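Local coordinates for SusD homolog (Bacteroides thetaiotaomicron VPI-5482, PDB 3FDH), which probably serves as a SusD/RagB-type outer-membrane lipoprotein that binds sugars at the surface of a gut bacterium, at residues Y317-A321 and F322-K326; N370-S373 and I374-E378. All coordinates share one frame; numbering follows the deposited sequence.

Contact 1 of 2, residues Y317-A321 and F322-K326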
loop_
_atom_site.group_PDB
_atom_site.type_symbol
_atom_site.label_atom_id
_atom_site.label_comp_id
_atom_site.label_asym_id
_atom_site.label_seq_id
_atom_site.Cartn_x
_atom_site.Cartn_y
_atom_site.Cartn_z
ATOM N N TYR A 317 -7.632 16.492 17.747
ATOM C CA TYR A 317 -8.448 15.496 17.034
ATOM C C TYR A 317 -8.242 14.066 17.464
ATOM O O TYR A 317 -7.156 13.627 17.840
ATOM C CB TYR A 317 -8.193 15.592 15.518
ATOM C CG TYR A 317 -8.459 16.965 14.936
ATOM C CD1 TYR A 317 -9.773 17.407 14.736
ATOM C CD2 TYR A 317 -7.409 17.850 14.630
ATOM C CE1 TYR A 317 -10.031 18.655 14.239
ATOM C CE2 TYR A 317 -7.675 19.124 14.130
ATOM C CZ TYR A 317 -8.990 19.515 13.930
ATOM O OH TYR A 317 -9.282 20.782 13.451
ATOM N N GLY A 318 -9.342 13.360 17.347
ATOM C CA GLY A 318 -9.420 11.934 17.581
ATOM C C GLY A 318 -8.623 11.224 16.518
ATOM O O GLY A 318 -8.071 11.849 15.607
ATOM N N ILE A 319 -8.594 9.903 16.619
ATOM C CA ILE A 319 -7.738 9.115 15.765
ATOM C C ILE A 319 -8.340 7.789 15.367
ATOM O O ILE A 319 -9.300 7.356 15.945
ATOM C CB ILE A 319 -6.406 8.771 16.513
ATOM C CG1 ILE A 319 -6.721 8.118 17.867
ATOM C CG2 ILE A 319 -5.487 10.037 16.650
ATOM C CD1 ILE A 319 -5.564 7.503 18.640
ATOM N N SER A 320 -7.754 7.176 14.331
ATOM C CA SER A 320 -8.088 5.794 14.016
ATOM C C SER A 320 -7.361 4.902 15.041
ATOM O O SER A 320 -6.275 5.231 15.514
ATOM C CB SER A 320 -7.695 5.392 12.591
ATOM O OG SER A 320 -6.283 5.288 12.429
ATOM N N ALA A 321 -7.955 3.759 15.348
ATOM C CA ALA A 321 -7.370 2.784 16.286
ATOM C C ALA A 321 -5.997 2.298 15.782
ATOM O O ALA A 321 -5.086 1.927 16.539
ATOM C CB ALA A 321 -8.335 1.585 16.461
ATOM N N PHE A 322 -5.876 2.393 14.472
ATOM C CA PHE A 322 -4.728 1.853 13.723
ATOM C C PHE A 322 -3.365 2.483 14.067
ATOM O O PHE A 322 -2.320 1.844 13.935
ATOM C CB PHE A 322 -4.974 1.946 12.218
ATOM C CG PHE A 322 -6.155 1.141 11.766
ATOM C CD1 PHE A 322 -6.140 -0.240 11.873
ATOM C CD2 PHE A 322 -7.309 1.782 11.319
ATOM C CE1 PHE A 322 -7.227 -0.969 11.475
ATOM C CE2 PHE A 322 -8.401 1.072 10.938
ATOM C CZ PHE A 322 -8.372 -0.325 11.019
ATOM N N VAL A 323 -3.399 3.718 14.552
ATOM C CA VAL A 323 -2.161 4.414 14.881
ATOM C C VAL A 323 -1.470 3.775 16.103
ATOM O O VAL A 323 -0.303 4.029 16.359
ATOM C CB VAL A 323 -2.372 5.953 15.067
ATOM C CG1 VAL A 323 -3.050 6.614 13.788
ATOM C CG2 VAL A 323 -3.133 6.271 16.379
ATOM N N TYR A 324 -2.193 2.938 16.858
ATOM C CA TYR A 324 -1.641 2.247 18.040
ATOM C C TYR A 324 -1.388 0.750 17.836
ATOM O O TYR A 324 -1.149 -0.009 18.786
ATOM C CB TYR A 324 -2.531 2.494 19.270
ATOM C CG TYR A 324 -2.239 3.848 19.886
ATOM C CD1 TYR A 324 -1.065 4.067 20.590
ATOM C CD2 TYR A 324 -3.122 4.907 19.748
ATOM C CE1 TYR A 324 -0.785 5.308 21.126
ATOM C CE2 TYR A 324 -2.836 6.152 20.255
ATOM C CZ TYR A 324 -1.665 6.349 20.935
ATOM O OH TYR A 324 -1.407 7.595 21.487
ATOM N N ALA A 325 -1.441 0.325 16.576
ATOM C CA ALA A 325 -1.265 -1.108 16.195
ATOM C C ALA A 325 0.229 -1.431 16.107
ATOM O O ALA A 325 0.754 -1.733 15.055
ATOM C CB ALA A 325 -1.959 -1.407 14.844
ATOM N N LYS A 326 0.856 -1.442 17.281
ATOM C CA LYS A 326 2.305 -1.494 17.402
ATOM C C LYS A 326 3.014 -2.630 16.675
ATOM O O LYS A 326 4.093 -2.432 16.072
ATOM C CB LYS A 326 2.706 -1.481 18.874
ATOM C CG LYS A 326 4.203 -1.333 19.096
ATOM C CD LYS A 326 4.491 -1.334 20.586
ATOM C CE LYS A 326 5.959 -1.082 20.882
ATOM N NZ LYS A 326 6.224 -0.877 22.351
#
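I319 reaches forward along the chain to touch V323 and Y324, closing the apolar side of a 3-10 turn that follows the short strand 319-320. Its CG1 sits between the backbone N and the carbonyl carbon (chi1 53°), which, with chi2 extended, carries CD1 ahead to two partners. CD1 lies 3.5 Å from V323 CG2, and it meets the edge of the Y324 ring in the ring plane, 3.4 Å from CE2. The I319 and Y324 side chains cross at about a right angle. S320 faces a different part of the turn: its OG stands at the edge of the F322 ring, 3.8 Å from CD2, and is hydrogen-bonded to E52. V323 CG2 also rests 3.4 Å from S320 O. Y324 N donates to A321 O (3.1 Å, N-H...O angle 161°), coming from above the carbonyl plane, while V323 N gives S320 O a weak bond of 3.4 Å. The F322 ring packs edge-to-face on W425 and the Y324 ring on Y255. The chemistry is therefore divided: one firm and one weak hydrogen bond curl the backbone, apolar contacts of I319 line one side, and the buried serine hydroxyl is satisfied by the E52 carboxylate.

Contact 2 of 2, residues N370-S373 and I374-E378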
loop_
_atom_site.group_PDB
_atom_site.type_symbol
_atom_site.label_atom_id
_atom_site.label_comp_id
_atom_site.label_asym_id
_atom_site.label_seq_id
_atom_site.Cartn_x
_atom_site.Cartn_y
_atom_site.Cartn_z
ATOM N N ASN A 370 -7.746 -7.586 13.482
ATOM C CA ASN A 370 -6.433 -7.976 13.986
ATOM C C ASN A 370 -5.708 -6.734 14.480
ATOM O O ASN A 370 -5.191 -6.696 15.596
ATOM C CB ASN A 370 -5.598 -8.674 12.911
ATOM C CG ASN A 370 -4.330 -9.317 13.473
ATOM O OD1 ASN A 370 -4.384 -10.157 14.380
ATOM N ND2 ASN A 370 -3.187 -8.922 12.936
ATOM N N SER A 371 -5.665 -5.701 13.649
ATOM C CA SER A 371 -4.970 -4.496 14.048
ATOM C C SER A 371 -5.616 -3.711 15.160
ATOM O O SER A 371 -4.940 -3.133 16.024
ATOM C CB SER A 371 -4.809 -3.580 12.840
ATOM O OG SER A 371 -4.060 -4.282 11.887
ATOM N N ILE A 372 -6.940 -3.697 15.136
ATOM C CA ILE A 372 -7.707 -2.974 16.148
ATOM C C ILE A 372 -7.418 -3.597 17.510
ATOM O O ILE A 372 -7.140 -2.879 18.450
ATOM C CB ILE A 372 -9.202 -2.956 15.832
ATOM C CG1 ILE A 372 -9.400 -2.075 14.594
ATOM C CG2 ILE A 372 -10.014 -2.463 17.101
ATOM C CD1 ILE A 372 -10.798 -2.152 14.012
ATOM N N SER A 373 -7.488 -4.925 17.603
ATOM C CA SER A 373 -7.204 -5.657 18.849
ATOM C C SER A 373 -5.778 -5.436 19.363
ATOM O O SER A 373 -5.543 -5.309 20.559
ATOM C CB SER A 373 -7.468 -7.153 18.695
ATOM O OG SER A 373 -8.864 -7.334 18.565
ATOM N N ILE A 374 -4.835 -5.443 18.450
ATOM C CA ILE A 374 -3.427 -5.183 18.802
ATOM C C ILE A 374 -3.355 -3.810 19.472
ATOM O O ILE A 374 -2.673 -3.601 20.490
ATOM C CB ILE A 374 -2.500 -5.258 17.552
ATOM C CG1 ILE A 374 -2.286 -6.739 17.154
ATOM C CG2 ILE A 374 -1.158 -4.602 17.811
ATOM C CD1 ILE A 374 -1.610 -6.904 15.759
ATOM N N ALA A 375 -4.088 -2.869 18.879
ATOM C CA ALA A 375 -4.071 -1.457 19.321
ATOM C C ALA A 375 -4.684 -1.278 20.698
ATOM O O ALA A 375 -4.153 -0.544 21.522
ATOM C CB ALA A 375 -4.734 -0.541 18.303
ATOM N N ILE A 376 -5.792 -1.973 20.924
ATOM C CA ILE A 376 -6.490 -1.962 22.212
ATOM C C ILE A 376 -5.573 -2.549 23.279
ATOM O O ILE A 376 -5.455 -2.009 24.375
ATOM C CB ILE A 376 -7.857 -2.720 22.132
ATOM C CG1 ILE A 376 -8.833 -1.919 21.251
ATOM C CG2 ILE A 376 -8.440 -2.967 23.540
ATOM C CD1 ILE A 376 -10.091 -2.663 20.872
ATOM N N LYS A 377 -4.894 -3.633 22.939
ATOM C CA LYS A 377 -4.022 -4.278 23.899
ATOM C C LYS A 377 -2.880 -3.304 24.210
ATOM O O LYS A 377 -2.568 -3.041 25.352
ATOM C CB LYS A 377 -3.496 -5.634 23.386
ATOM C CG LYS A 377 -2.712 -6.462 24.420
ATOM C CD LYS A 377 -1.855 -7.516 23.725
ATOM C CE LYS A 377 -1.160 -8.498 24.688
ATOM N NZ LYS A 377 -2.031 -9.654 25.085
ATOM N N GLU A 378 -2.317 -2.698 23.187
ATOM C CA GLU A 378 -1.195 -1.774 23.378
ATOM C C GLU A 378 -1.552 -0.581 24.272
ATOM O O GLU A 378 -0.776 -0.201 25.156
ATOM C CB GLU A 378 -0.659 -1.288 22.023
ATOM C CG GLU A 378 0.361 -0.165 22.118
ATOM C CD GLU A 378 1.651 -0.535 22.850
ATOM O OE1 GLU A 378 1.938 -1.729 23.110
ATOM O OE2 GLU A 378 2.378 0.425 23.184
#
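N370 and I374, one helical turn apart, meet through both backbone and side chain, as do I372 and I376; the whole segment lies within helix 354-379. Four i to i+4 hydrogen bonds cross the junction and continue the alpha-helical pattern. I374 N donates to N370 O at 3.1 Å, and A375 N to S371 O at 3.0 Å, each donor standing somewhat tilted from the carbonyl plane. I376 N approaches I372 O in the carbonyl plane, with a C=O...N angle of 159°. K377 N to S373 O completes the set at 3.0 Å.

One apolar pair follows the same i to i+4 spacing. I372 CG2, held anti to the backbone N, touches I376 CD1 at 3.8 Å, the two side chains crossing at a slant.

Close packing of side-chain carbon on the carbonyl oxygens of the preceding turn is a separate feature. I376 has its CG1 beside its own backbone N (chi1 -69°), which lays the branch back over that turn, 3.4 Å from I372 O. I374 adopts a similar rotamer, and its CG1 comes to 3.3 Å from N370 O.

Polar side chains add little across the junction. N370 ND2 approaches the I374 CD1 methyl at 3.8 Å, a van der Waals contact. The hydroxyls of S371 and S373 instead turn back along the helix, forming weak hydrogen bonds to N367 O and E369 O.

S371 packs on F322 and A328, I374 on T327 and E378 on K326, so this turn near the C-terminal end of helix 354-379 lies against the loop between strands 319-320 and 330-331.

Overall arrangement
From the N terminus, contact 1 comes first, running from strand 319-320, which pairs antiparallel with strand 283-284, into the 3-10 turn after it. The chain then runs through strand 330-331 and helix 335-348 before reaching contact 2, near the end of helix 354-379. Each contact is local and closes only a turn, and the two follow in series with neither nesting nor crossing. In space they touch, their centres about 10 Å apart: A375 CB packs against A321 O (3.1 Å) and E378 CB against Y324 O. F322 and V323 also touch helix 250-258, so the turn packs on both helices, joining the two-stranded sheet to them.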